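Local coordinates for protein proline iminopeptidase (PDB 3WMR) that is an alpha/beta-hydrolase-fold amidohydrolase that acts on polyketide substrates and, as a peptidase S33 family member, may release N-terminal proline from peptides, at residues G83-H89 with E219-D223. Sequence-based numbering, arbitrary orientation.
Sequences GNGGSTH and EIYND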
loop_
_atom_site.group_PDB
_atom_site.type_symbol
_atom_site.label_atom_id
_atom_site.label_comp_id
_atom_site.label_asym_id
_atom_site.label_seq_id
_atom_site.Cartn_x
_atom_site.Cartn_y
_atom_site.Cartn_z
ATOM N N GLY A 83 -3.805 7.249 12.536
ATOM C CA GLY A 83 -5.195 6.810 12.577
ATOM C C GLY A 83 -5.350 5.336 12.895
ATOM O O GLY A 83 -6.435 4.903 13.300
ATOM N N ASN A 84 -4.292 4.551 12.714
ATOM C CA ASN A 84 -4.372 3.117 13.024
ATOM C C ASN A 84 -3.058 2.516 13.512
ATOM O O ASN A 84 -2.016 3.167 13.483
ATOM C CB ASN A 84 -4.893 2.324 11.811
ATOM C CG ASN A 84 -5.799 1.168 12.212
ATOM O OD1 ASN A 84 -6.134 1.009 13.384
ATOM N ND2 ASN A 84 -6.203 0.366 11.241
ATOM N N GLY A 85 -3.121 1.271 13.977
ATOM C CA GLY A 85 -1.949 0.589 14.505
ATOM C C GLY A 85 -1.368 1.306 15.715
ATOM O O GLY A 85 -2.108 1.776 16.587
ATOM N N GLY A 86 -0.042 1.413 15.749
ATOM C CA GLY A 86 0.666 1.970 16.895
ATOM C C GLY A 86 0.647 3.481 16.954
ATOM O O GLY A 86 1.117 4.060 17.930
ATOM N N SER A 87 0.123 4.128 15.914
ATOM C CA SER A 87 0.045 5.589 15.875
ATOM C C SER A 87 -1.205 6.073 16.604
ATOM O O SER A 87 -2.013 5.267 17.043
ATOM C CB SER A 87 0.070 6.070 14.425
ATOM O OG SER A 87 1.245 5.583 13.781
ATOM N N THR A 88 -1.354 7.390 16.743
ATOM C CA THR A 88 -2.514 7.963 17.425
ATOM C C THR A 88 -3.805 7.603 16.674
ATOM O O THR A 88 -3.902 7.797 15.461
ATOM C CB THR A 88 -2.402 9.505 17.550
ATOM O OG1 THR A 88 -1.110 9.860 18.061
ATOM C CG2 THR A 88 -3.479 10.072 18.482
ATOM N N HIS A 89 -4.779 7.059 17.404
ATOM C CA HIS A 89 -6.122 6.822 16.875
ATOM C C HIS A 89 -6.961 8.060 17.098
ATOM O O HIS A 89 -6.888 8.673 18.154
ATOM C CB HIS A 89 -6.763 5.621 17.557
ATOM C CG HIS A 89 -6.066 4.336 17.258
ATOM N ND1 HIS A 89 -6.668 3.305 16.574
ATOM C CD2 HIS A 89 -4.801 3.931 17.512
ATOM C CE1 HIS A 89 -5.808 2.313 16.432
ATOM N NE2 HIS A 89 -4.668 2.668 16.997
ATOM N N GLU A 219 -6.555 -5.251 12.490
ATOM C CA GLU A 219 -6.315 -3.866 12.904
ATOM C C GLU A 219 -7.327 -2.930 12.247
ATOM O O GLU A 219 -7.768 -1.942 12.854
ATOM C CB GLU A 219 -4.894 -3.422 12.572
ATOM C CG GLU A 219 -3.807 -4.097 13.396
ATOM C CD GLU A 219 -3.612 -3.479 14.776
ATOM O OE1 GLU A 219 -3.896 -2.278 14.977
ATOM O OE2 GLU A 219 -3.151 -4.202 15.676
ATOM N N ILE A 220 -7.700 -3.246 11.012
ATOM C CA ILE A 220 -8.718 -2.479 10.292
ATOM C C ILE A 220 -10.098 -2.659 10.947
ATOM O O ILE A 220 -10.836 -1.684 11.178
ATOM C CB ILE A 220 -8.747 -2.870 8.803
ATOM C CG1 ILE A 220 -7.400 -2.519 8.140
ATOM C CG2 ILE A 220 -9.875 -2.145 8.085
ATOM C CD1 ILE A 220 -7.229 -3.027 6.725
ATOM N N TYR A 221 -10.447 -3.902 11.257
ATOM C CA TYR A 221 -11.693 -4.163 11.977
ATOM C C TYR A 221 -11.783 -3.383 13.282
ATOM O O TYR A 221 -12.837 -2.862 13.620
ATOM C CB TYR A 221 -11.853 -5.645 12.295
ATOM C CG TYR A 221 -13.040 -5.903 13.207
ATOM C CD1 TYR A 221 -14.339 -5.925 12.706
ATOM C CD2 TYR A 221 -12.864 -6.081 14.576
ATOM C CE1 TYR A 221 -15.428 -6.144 13.545
ATOM C CE2 TYR A 221 -13.944 -6.295 15.416
ATOM C CZ TYR A 221 -15.224 -6.329 14.898
ATOM O OH TYR A 221 -16.311 -6.546 15.744
ATOM N N ASN A 222 -10.687 -3.329 14.028
ATOM C CA ASN A 222 -10.744 -2.767 15.375
ATOM C C ASN A 222 -10.776 -1.248 15.386
ATOM O O ASN A 222 -11.354 -0.671 16.292
ATOM C CB ASN A 222 -9.628 -3.322 16.255
ATOM C CG ASN A 222 -9.950 -4.720 16.788
ATOM O OD1 ASN A 222 -10.962 -4.927 17.491
ATOM N ND2 ASN A 222 -9.095 -5.689 16.460
ATOM N N ASP A 223 -10.168 -0.597 14.387
ATOM C CA ASP A 223 -10.441 0.831 14.156
ATOM C C ASP A 223 -10.560 1.123 12.661
ATOM O O ASP A 223 -9.568 1.409 11.994
ATOM C CB ASP A 223 -9.396 1.732 14.809
ATOM C CG ASP A 223 -9.840 3.192 14.867
ATOM O OD1 ASP A 223 -10.823 3.562 14.171
ATOM O OD2 ASP A 223 -9.198 3.980 15.599
HETATM O O HOH W 1 -8.684 3.973 11.496
HETATM O O HOH W 2 -8.519 6.600 14.330
#
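His89 ND1 donates to Asp223 OD2 at 2.8 Å, the carboxylate oxygen lying in the ring plane and receiving the proton on its anti lone pair, away from OD1. Ring and carboxylate are nearly coplanar, 21° apart. Asp223 CG stands anti to its backbone N (chi1 -166°), which carries the carboxylate over to the imidazole; its other oxygen, OD1, bonds to Thr225 OG1. At the far side of the ring, His89 NE2 reaches Gly85 O, slightly tilted from the ring plane, at 2.7 Å; with a bond at each nitrogen, the ring is held in its rotation. With an alanine in place of His89, Asp223 OD2 and Gly85 O would probably both lose their imidazole partner, and with it this link between the turn and the helix end. One water bridges Gly83 O and Asp223 OD2, donating to both. In this alpha/beta hydrolase fold the contact joins the loop following strand 76-80, which makes a type II' turn from Asn84 to Ser87, to the C-terminal end of helix 211-222, where Asp223 is the first residue to leave helical geometry. The Ile220 side chain lies about 9 Å from that of Ser126, the predicted nucleophile. Asn84 extends its amide to the helix end: ND2 has its main bond to Gly57 O and makes a weak, 3.2 Å one to Glu219 O, while OD1 weakly accepts from Gly85 N. The amide passes Asp223 with its plane turned 75° from the carboxylate, OD1 lying 3.6 Å from Asp223 CB. Farther out, the bent Glu219 chain brings OE1 within 3.5 Å of Gly85 CA.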